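Amine Dehydrogenase (Pseudomonas putida, PDB 1JMX) probably carries electrons through two covalently bound c-type hemes, as the alpha subunit of a quinohemoprotein amine dehydrogenase. Local coordinates at residues 368-379 with 476-487; 313-323 with 332-342. All coordinates share one frame; numbering follows the deposited sequence.

In the fold
The two contacts illustrate how a multidomain beta protein pairs strands over very different sequence distances. Contact 2 comes first along the chain and is local: strands 319-327 and 331-338 form a hairpin at one edge of a mixed sheet in the domain III range, and 313-314 is the outermost strand at its other end. Contact 1 follows in the domain IV range, where 96 residues separate segments 368-379 and 476-487, whose strands then run side by side in parallel. The centres of contacts 1 and 2 lie about 36 Å apart. The R487 end of contact 1 comes near a heme c and touches another protein chain, whereas contact 2 lies away from the annotated sites and touches no other protein chain of the assembly.

Contact 1 of 2, residues 368-379 with 476-487; sequences VKVVPAFSIARI and TGEGHMIVTVQR
V368 rests its CB on the carbonyl oxygen of T476, and V370 lays CG2 along the backbone of G477 and E478. Here two waters stand in for direct bonds: one links V368 O to E478 N, while the other takes a weak bond from V370 N and donates to E478 O. Past cis-proline P372 the chains close up, and A373 O accepts from H480 N at 2.9 Å. F374, with CG anti to the backbone N (chi1 -179°), runs beside H480 and turns its edge to the imidazole face in an offset edge-to-face pair, planes 65° apart; N463 holds H480 NE2. From here parallel beta pairing joins the first and last strands of domain IV, of the immunoglobulin-like E-set clan, I376 CD1 resting on I482 CB at 4.0 Å. On the other face, A377 CB meets M481 SD at 3.9 Å. R378 bends at chi3 and grips V485 O side-on, through NE at 3.0 Å and NH2 at 3.1 Å, while R487 CG lies over its guanidinium face. NH2 also bonds an acidic side chain of another protein chain, probably easing the closeness of the two like-charged guanidinium groups. I379 N donates almost straight to T484 O.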
loop_
_atom_site.group_PDB
_atom_site.type_symbol
_atom_site.label_atom_id
_atom_site.label_comp_id
_atom_site.label_asym_id
_atom_site.label_seq_id
_atom_site.Cartn_x
_atom_site.Cartn_y
_atom_site.Cartn_z
ATOM N N VAL A 368 -3.692 31.291 -9.571
ATOM C CA VAL A 368 -3.207 30.692 -8.330
ATOM C C VAL A 368 -3.239 29.171 -8.390
ATOM O O VAL A 368 -4.236 28.584 -8.814
ATOM C CB VAL A 368 -4.039 31.141 -7.119
ATOM C CG1 VAL A 368 -3.479 30.542 -5.843
ATOM C CG2 VAL A 368 -4.047 32.645 -7.028
ATOM N N LYS A 369 -2.144 28.542 -7.966
ATOM C CA LYS A 369 -2.033 27.086 -7.950
ATOM C C LYS A 369 -1.753 26.573 -6.543
ATOM O O LYS A 369 -0.868 27.073 -5.859
ATOM C CB LYS A 369 -0.910 26.614 -8.878
ATOM C CG LYS A 369 -1.094 26.999 -10.326
ATOM C CD LYS A 369 0.063 26.516 -11.173
ATOM C CE LYS A 369 0.005 27.113 -12.556
ATOM N NZ LYS A 369 -1.311 26.860 -13.201
ATOM N N VAL A 370 -2.526 25.584 -6.109
ATOM C CA VAL A 370 -2.321 24.987 -4.797
ATOM C C VAL A 370 -1.231 23.926 -4.930
ATOM O O VAL A 370 -1.280 23.075 -5.819
ATOM C CB VAL A 370 -3.615 24.348 -4.237
ATOM C CG1 VAL A 370 -3.318 23.581 -2.954
ATOM C CG2 VAL A 370 -4.647 25.423 -3.972
ATOM N N VAL A 371 -0.246 24.004 -4.047
ATOM C CA VAL A 371 0.879 23.089 -4.029
ATOM C C VAL A 371 0.937 22.368 -2.677
ATOM O O VAL A 371 0.978 23.013 -1.632
ATOM C CB VAL A 371 2.190 23.863 -4.257
ATOM C CG1 VAL A 371 3.387 22.974 -4.030
ATOM C CG2 VAL A 371 2.208 24.439 -5.662
ATOM N N PRO A 372 0.901 21.019 -2.683
ATOM C CA PRO A 372 0.808 20.157 -3.871
ATOM C C PRO A 372 -0.611 20.125 -4.453
ATOM O O PRO A 372 -1.591 20.316 -3.727
ATOM C CB PRO A 372 1.219 18.792 -3.317
ATOM C CG PRO A 372 0.669 18.822 -1.937
ATOM C CD PRO A 372 1.066 20.202 -1.467
ATOM N N ALA A 373 -0.713 19.896 -5.760
ATOM C CA ALA A 373 -2.014 19.844 -6.440
ATOM C C ALA A 373 -2.839 18.650 -5.957
ATOM O O ALA A 373 -4.062 18.734 -5.861
ATOM C CB ALA A 373 -1.821 19.788 -7.952
ATOM N N PHE A 374 -2.150 17.541 -5.683
ATOM C CA PHE A 374 -2.767 16.317 -5.179
ATOM C C PHE A 374 -1.905 15.758 -4.044
ATOM O O PHE A 374 -0.682 15.734 -4.133
ATOM C CB PHE A 374 -2.907 15.269 -6.287
ATOM C CG PHE A 374 -3.554 13.987 -5.826
ATOM C CD1 PHE A 374 -4.921 13.937 -5.564
ATOM C CD2 PHE A 374 -2.795 12.836 -5.629
ATOM C CE1 PHE A 374 -5.528 12.763 -5.114
ATOM C CE2 PHE A 374 -3.391 11.652 -5.179
ATOM C CZ PHE A 374 -4.759 11.616 -4.922
ATOM N N SER A 375 -2.549 15.329 -2.964
ATOM C CA SER A 375 -1.822 14.784 -1.825
ATOM C C SER A 375 -2.671 13.831 -0.994
ATOM O O SER A 375 -3.894 13.795 -1.118
ATOM C CB SER A 375 -1.278 15.913 -0.940
ATOM O OG SER A 375 -2.322 16.618 -0.294
ATOM N N ILE A 376 -2.010 13.080 -0.126
ATOM C CA ILE A 376 -2.682 12.114 0.729
ATOM C C ILE A 376 -2.481 12.419 2.215
ATOM O O ILE A 376 -1.351 12.492 2.697
ATOM C CB ILE A 376 -2.164 10.657 0.452
ATOM C CG1 ILE A 376 -2.462 10.242 -0.992
ATOM C CG2 ILE A 376 -2.751 9.662 1.459
ATOM C CD1 ILE A 376 -3.925 10.135 -1.308
ATOM N N ALA A 377 -3.592 12.610 2.920
ATOM C CA ALA A 377 -3.589 12.845 4.361
ATOM C C ALA A 377 -4.072 11.526 4.959
ATOM O O ALA A 377 -4.814 10.790 4.314
ATOM C CB ALA A 377 -4.550 13.975 4.713
ATOM N N ARG A 378 -3.642 11.196 6.169
ATOM C CA ARG A 378 -4.070 9.933 6.763
ATOM C C ARG A 378 -4.515 10.078 8.210
ATOM O O ARG A 378 -3.927 10.823 8.985
ATOM C CB ARG A 378 -2.946 8.887 6.674
ATOM C CG ARG A 378 -2.133 8.940 5.383
ATOM C CD ARG A 378 -1.039 7.886 5.314
ATOM N NE ARG A 378 -1.612 6.599 4.970
ATOM C CZ ARG A 378 -1.315 5.891 3.886
ATOM N NH1 ARG A 378 -0.417 6.322 3.010
ATOM N NH2 ARG A 378 -1.982 4.773 3.651
ATOM N N ILE A 379 -5.579 9.378 8.568
ATOM C CA ILE A 379 -6.059 9.407 9.934
ATOM C C ILE A 379 -4.998 8.686 10.763
ATOM O O ILE A 379 -4.162 7.970 10.226
ATOM C CB ILE A 379 -7.444 8.705 10.088
ATOM C CG1 ILE A 379 -7.362 7.239 9.644
ATOM C CG2 ILE A 379 -8.513 9.460 9.293
ATOM C CD1 ILE A 379 -8.692 6.497 9.703
ATOM N N THR A 476 -8.472 32.985 -6.205
ATOM C CA THR A 476 -8.561 31.627 -5.683
ATOM C C THR A 476 -7.777 30.545 -6.438
ATOM O O THR A 476 -7.516 30.650 -7.634
ATOM C CB THR A 476 -10.034 31.190 -5.564
ATOM O OG1 THR A 476 -10.636 31.196 -6.859
ATOM C CG2 THR A 476 -10.799 32.140 -4.673
ATOM N N GLY A 477 -7.427 29.499 -5.696
ATOM C CA GLY A 477 -6.695 28.362 -6.226
ATOM C C GLY A 477 -7.321 27.105 -5.651
ATOM O O GLY A 477 -7.822 27.109 -4.528
ATOM N N GLU A 478 -7.267 26.016 -6.405
ATOM C CA GLU A 478 -7.871 24.761 -5.977
ATOM C C GLU A 478 -6.949 23.542 -6.004
ATOM O O GLU A 478 -6.222 23.312 -6.971
ATOM C CB GLU A 478 -9.085 24.476 -6.845
ATOM C CG GLU A 478 -10.372 24.457 -6.084
ATOM C CD GLU A 478 -11.584 24.527 -6.991
ATOM O OE1 GLU A 478 -11.617 23.786 -8.006
ATOM O OE2 GLU A 478 -12.500 25.333 -6.685
ATOM N N GLY A 479 -7.045 22.732 -4.957
ATOM C CA GLY A 479 -6.241 21.530 -4.851
ATOM C C GLY A 479 -7.138 20.353 -4.511
ATOM O O GLY A 479 -8.324 20.528 -4.232
ATOM N N HIS A 480 -6.572 19.153 -4.553
ATOM C CA HIS A 480 -7.314 17.938 -4.253
ATOM C C HIS A 480 -6.591 17.132 -3.191
ATOM O O HIS A 480 -5.430 16.765 -3.358
ATOM C CB HIS A 480 -7.482 17.089 -5.516
ATOM C CG HIS A 480 -8.370 15.894 -5.336
ATOM N ND1 HIS A 480 -8.458 14.887 -6.271
ATOM C CD2 HIS A 480 -9.225 15.557 -4.343
ATOM C CE1 HIS A 480 -9.328 13.983 -5.866
ATOM N NE2 HIS A 480 -9.808 14.368 -4.698
ATOM N N MET A 481 -7.297 16.855 -2.103
ATOM C CA MET A 481 -6.742 16.078 -1.011
ATOM C C MET A 481 -7.676 14.945 -0.606
ATOM O O MET A 481 -8.891 15.116 -0.537
ATOM C CB MET A 481 -6.472 16.973 0.203
ATOM C CG MET A 481 -5.986 16.210 1.429
ATOM S SD MET A 481 -5.868 17.190 2.924
ATOM C CE MET A 481 -7.559 17.709 3.126
ATOM N N ILE A 482 -7.098 13.774 -0.376
ATOM C CA ILE A 482 -7.856 12.613 0.075
ATOM C C ILE A 482 -7.308 12.228 1.449
ATOM O O ILE A 482 -6.098 12.103 1.630
ATOM C CB ILE A 482 -7.727 11.412 -0.902
ATOM C CG1 ILE A 482 -8.520 11.678 -2.179
ATOM C CG2 ILE A 482 -8.218 10.138 -0.244
ATOM C CD1 ILE A 482 -8.305 10.645 -3.235
ATOM N N VAL A 483 -8.200 12.147 2.431
ATOM C CA VAL A 483 -7.822 11.758 3.779
ATOM C C VAL A 483 -8.195 10.292 3.884
ATOM O O VAL A 483 -9.366 9.942 3.747
ATOM C CB VAL A 483 -8.610 12.539 4.847
ATOM C CG1 VAL A 483 -8.125 12.166 6.233
ATOM C CG2 VAL A 483 -8.474 14.035 4.622
ATOM N N THR A 484 -7.193 9.430 4.031
ATOM C CA THR A 484 -7.440 7.994 4.156
ATOM C C THR A 484 -6.939 7.293 5.393
ATOM O O THR A 484 -6.542 7.920 6.374
ATOM C CB THR A 484 -6.929 7.173 2.965
ATOM O OG1 THR A 484 -5.738 7.755 2.408
ATOM C CG2 THR A 484 -8.009 7.020 1.986
ATOM N N VAL A 485 -6.956 5.966 5.293
ATOM C CA VAL A 485 -6.554 5.053 6.339
ATOM C C VAL A 485 -5.042 4.911 6.517
ATOM O O VAL A 485 -4.249 5.273 5.650
ATOM C CB VAL A 485 -7.190 3.665 6.084
ATOM C CG1 VAL A 485 -8.704 3.815 5.927
ATOM C CG2 VAL A 485 -6.593 3.026 4.836
ATOM N N GLN A 486 -4.669 4.335 7.651
ATOM C CA GLN A 486 -3.274 4.120 8.004
ATOM C C GLN A 486 -2.661 2.933 7.262
ATOM O O GLN A 486 -3.346 2.199 6.546
ATOM C CB GLN A 486 -3.132 3.838 9.511
ATOM C CG GLN A 486 -4.194 4.441 10.434
ATOM C CD GLN A 486 -5.387 3.520 10.659
ATOM O OE1 GLN A 486 -6.330 3.531 9.888
ATOM N NE2 GLN A 486 -5.354 2.746 11.736
ATOM N N ARG A 487 -1.350 2.791 7.432
ATOM C CA ARG A 487 -0.578 1.682 6.891
ATOM C C ARG A 487 0.400 1.388 8.024
ATOM O O ARG A 487 0.936 2.311 8.642
ATOM C CB ARG A 487 0.131 2.027 5.570
ATOM C CG ARG A 487 1.031 3.244 5.575
ATOM C CD ARG A 487 1.734 3.398 4.233
ATOM N NE ARG A 487 2.865 2.484 4.090
ATOM C CZ ARG A 487 3.610 2.349 2.992
ATOM N NH1 ARG A 487 3.356 3.062 1.900
ATOM N NH2 ARG A 487 4.663 1.539 3.005
HETATM O O HOH W 1 -6.063 25.928 -9.255
HETATM O O HOH W 2 -3.983 23.690 -8.438
HETATM O O HOH W 3 -3.427 18.355 -2.514
#

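Contact 2 of 2, residues 313-323 with 332-342; sequences PDLGAGVEVTE and VRLKARAAADA
Residues 319-323 and 332-338 pair antiparallel, G318 O accepting from A339 N at 3.0 Å and E320 and R337 exchanging both backbone bonds, until a classic beta bulge sets T322 and E323 together against K335. T322 N donates to K335 O at 2.8 Å, and E323 N and T322 OG1 add weak bonds to the same oxygen. On the outer face E320 and R337 run side by side, and OE1 meets NH1 in a salt bridge of 2.7 Å, carboxylate and guanidinium planes nearly perpendicular at 88°. R337 bends at chi3, which brings the guanidinium back over T322, whose CG2 lies 3.2 Å from NH2 and over one face, toward the rim. A glycine in place of T322 removes that methyl and the weak hydroxyl bond to K335 O, and would probably leave R337 freer to swing away from E320. On the side carrying V321 and A336 the contacts are apolar, and P313 and L315 pack against it: L334 CD2 touches P313 CB at 3.8 Å and V321 CG1 at 4.0 Å, and L315 CD1 reaches A336 CB. The hairpin therefore divides its chemistry, with charged pairing on the outer face and hydrocarbon contacts facing the rest of the domain.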
loop_
_atom_site.group_PDB
_atom_site.type_symbol
_atom_site.label_atom_id
_atom_site.label_comp_id
_atom_site.label_asym_id
_atom_site.label_seq_id
_atom_site.Cartn_x
_atom_site.Cartn_y
_atom_site.Cartn_z
ATOM N N PRO A 313 24.448 45.099 -2.674
ATOM C CA PRO A 313 23.291 44.402 -3.242
ATOM C C PRO A 313 22.545 45.219 -4.288
ATOM O O PRO A 313 22.209 46.392 -4.063
ATOM C CB PRO A 313 22.385 44.180 -2.022
ATOM C CG PRO A 313 23.313 44.241 -0.855
ATOM C CD PRO A 313 24.246 45.355 -1.238
ATOM N N ASP A 314 22.363 44.629 -5.463
ATOM C CA ASP A 314 21.583 45.274 -6.493
ATOM C C ASP A 314 20.460 44.296 -6.787
ATOM O O ASP A 314 20.705 43.140 -7.142
ATOM C CB ASP A 314 22.382 45.549 -7.757
ATOM C CG ASP A 314 21.616 46.434 -8.741
ATOM O OD1 ASP A 314 22.026 46.529 -9.919
ATOM O OD2 ASP A 314 20.592 47.040 -8.339
ATOM N N LEU A 315 19.228 44.758 -6.594
ATOM C CA LEU A 315 18.056 43.922 -6.816
ATOM C C LEU A 315 17.362 44.130 -8.157
ATOM O O LEU A 315 16.233 43.682 -8.331
ATOM C CB LEU A 315 17.047 44.124 -5.686
ATOM C CG LEU A 315 17.561 43.978 -4.255
ATOM C CD1 LEU A 315 16.366 43.996 -3.307
ATOM C CD2 LEU A 315 18.373 42.690 -4.095
ATOM N N GLY A 316 18.019 44.819 -9.088
ATOM C CA GLY A 316 17.436 45.049 -10.404
ATOM C C GLY A 316 16.632 46.327 -10.613
ATOM O O GLY A 316 16.314 47.049 -9.669
ATOM N N ALA A 317 16.264 46.571 -11.870
ATOM C CA ALA A 317 15.497 47.752 -12.282
ATOM C C ALA A 317 14.155 47.998 -11.580
ATOM O O ALA A 317 13.259 47.172 -11.627
ATOM C CB ALA A 317 15.283 47.716 -13.795
ATOM N N GLY A 318 14.004 49.167 -10.970
ATOM C CA GLY A 318 12.755 49.492 -10.307
ATOM C C GLY A 318 12.691 49.105 -8.848
ATOM O O GLY A 318 11.720 49.427 -8.155
ATOM N N VAL A 319 13.732 48.429 -8.370
ATOM C CA VAL A 319 13.782 48.004 -6.977
ATOM C C VAL A 319 14.867 48.800 -6.256
ATOM O O VAL A 319 16.021 48.841 -6.689
ATOM C CB VAL A 319 14.038 46.481 -6.868
ATOM C CG1 VAL A 319 13.920 46.024 -5.414
ATOM C CG2 VAL A 319 13.051 45.729 -7.747
ATOM N N GLU A 320 14.484 49.409 -5.139
ATOM C CA GLU A 320 15.376 50.248 -4.345
ATOM C C GLU A 320 15.754 49.675 -2.979
ATOM O O GLU A 320 14.879 49.312 -2.191
ATOM C CB GLU A 320 14.722 51.619 -4.138
ATOM C CG GLU A 320 15.559 52.592 -3.314
ATOM C CD GLU A 320 14.845 53.911 -3.032
ATOM O OE1 GLU A 320 13.589 53.931 -3.036
ATOM O OE2 GLU A 320 15.547 54.926 -2.790
ATOM N N VAL A 321 17.056 49.611 -2.698
ATOM C CA VAL A 321 17.535 49.118 -1.404
ATOM C C VAL A 321 17.568 50.331 -0.479
ATOM O O VAL A 321 18.485 51.150 -0.549
ATOM C CB VAL A 321 18.948 48.513 -1.521
ATOM C CG1 VAL A 321 19.376 47.930 -0.189
ATOM C CG2 VAL A 321 18.977 47.452 -2.616
ATOM N N THR A 322 16.563 50.447 0.382
ATOM C CA THR A 322 16.450 51.594 1.285
ATOM C C THR A 322 17.209 51.571 2.617
ATOM O O THR A 322 17.473 52.635 3.181
ATOM C CB THR A 322 14.961 51.939 1.573
ATOM O OG1 THR A 322 14.413 51.005 2.511
ATOM C CG2 THR A 322 14.151 51.874 0.298
ATOM N N GLU A 323 17.545 50.386 3.130
ATOM C CA GLU A 323 18.260 50.286 4.412
ATOM C C GLU A 323 18.817 48.877 4.634
ATOM O O GLU A 323 18.051 47.945 4.887
ATOM C CB GLU A 323 17.313 50.640 5.580
ATOM C CG GLU A 323 17.807 51.770 6.508
ATOM C CD GLU A 323 18.318 51.290 7.884
ATOM O OE1 GLU A 323 19.503 50.883 8.002
ATOM O OE2 GLU A 323 17.540 51.368 8.866
ATOM N N VAL A 332 22.496 38.778 4.358
ATOM C CA VAL A 332 22.375 40.213 4.140
ATOM C C VAL A 332 20.905 40.606 4.251
ATOM O O VAL A 332 20.089 40.176 3.449
ATOM C CB VAL A 332 22.934 40.624 2.748
ATOM C CG1 VAL A 332 22.780 42.129 2.529
ATOM C CG2 VAL A 332 24.410 40.227 2.636
ATOM N N ARG A 333 20.558 41.344 5.301
ATOM C CA ARG A 333 19.181 41.802 5.505
ATOM C C ARG A 333 19.024 43.248 5.055
ATOM O O ARG A 333 19.841 44.109 5.397
ATOM C CB ARG A 333 18.781 41.686 6.966
ATOM C CG ARG A 333 18.572 40.273 7.426
ATOM C CD ARG A 333 18.311 40.253 8.903
ATOM N NE ARG A 333 17.335 41.279 9.261
ATOM C CZ ARG A 333 17.471 42.121 10.287
ATOM N NH1 ARG A 333 18.553 42.065 11.069
ATOM N NH2 ARG A 333 16.516 43.018 10.538
ATOM N N LEU A 334 17.965 43.519 4.303
ATOM C CA LEU A 334 17.738 44.863 3.811
ATOM C C LEU A 334 16.278 45.216 3.653
ATOM O O LEU A 334 15.395 44.357 3.677
ATOM C CB LEU A 334 18.486 45.078 2.489
ATOM C CG LEU A 334 18.336 44.025 1.384
ATOM C CD1 LEU A 334 17.105 44.316 0.521
ATOM C CD2 LEU A 334 19.586 44.029 0.520
ATOM N N LYS A 335 16.026 46.512 3.579
ATOM C CA LYS A 335 14.679 47.005 3.385
ATOM C C LYS A 335 14.687 47.411 1.927
ATOM O O LYS A 335 15.648 48.028 1.459
ATOM C CB LYS A 335 14.417 48.226 4.260
ATOM C CG LYS A 335 12.951 48.517 4.437
ATOM C CD LYS A 335 12.331 47.541 5.422
ATOM C CE LYS A 335 12.857 47.784 6.843
ATOM N NZ LYS A 335 12.215 46.880 7.855
ATOM N N ALA A 336 13.665 47.009 1.187
ATOM C CA ALA A 336 13.611 47.357 -0.219
ATOM C C ALA A 336 12.280 47.985 -0.534
ATOM O O ALA A 336 11.312 47.839 0.217
ATOM C CB ALA A 336 13.832 46.132 -1.082
ATOM N N ARG A 337 12.236 48.682 -1.659
ATOM C CA ARG A 337 11.019 49.346 -2.091
ATOM C C ARG A 337 10.994 49.307 -3.597
ATOM O O ARG A 337 11.971 49.658 -4.234
ATOM C CB ARG A 337 11.010 50.807 -1.624
ATOM C CG ARG A 337 9.687 51.527 -1.840
ATOM C CD ARG A 337 9.795 53.005 -1.472
ATOM N NE ARG A 337 10.442 53.201 -0.171
ATOM C CZ ARG A 337 11.500 53.990 0.030
ATOM N NH1 ARG A 337 12.037 54.669 -0.982
ATOM N NH2 ARG A 337 12.035 54.090 1.241
ATOM N N ALA A 338 9.889 48.832 -4.157
ATOM C CA ALA A 338 9.728 48.775 -5.605
ATOM C C ALA A 338 8.831 49.946 -5.985
ATOM O O ALA A 338 7.893 50.282 -5.255
ATOM C CB ALA A 338 9.089 47.455 -6.024
ATOM N N ALA A 339 9.158 50.607 -7.090
ATOM C CA ALA A 339 8.368 51.741 -7.556
ATOM C C ALA A 339 7.044 51.206 -8.056
ATOM O O ALA A 339 6.973 50.063 -8.522
ATOM C CB ALA A 339 9.097 52.464 -8.683
ATOM N N ALA A 340 5.990 52.011 -7.945
ATOM C CA ALA A 340 4.677 51.587 -8.425
ATOM C C ALA A 340 4.752 51.444 -9.947
ATOM O O ALA A 340 3.889 50.822 -10.578
ATOM C CB ALA A 340 3.614 52.618 -8.035
ATOM N N ASP A 341 5.827 51.994 -10.508
ATOM C CA ASP A 341 6.087 51.993 -11.939
ATOM C C ASP A 341 7.007 50.844 -12.371
ATOM O O ASP A 341 7.139 50.577 -13.575
ATOM C CB ASP A 341 6.720 53.342 -12.328
ATOM C CG ASP A 341 6.701 53.596 -13.835
ATOM O OD1 ASP A 341 5.675 54.113 -14.340
ATOM O OD2 ASP A 341 7.714 53.295 -14.518
ATOM N N ALA A 342 7.643 50.178 -11.401
ATOM C CA ALA A 342 8.557 49.067 -11.686
ATOM C C ALA A 342 7.869 48.019 -12.552
ATOM O O ALA A 342 6.787 47.538 -12.204
ATOM C CB ALA A 342 9.056 48.439 -10.384
#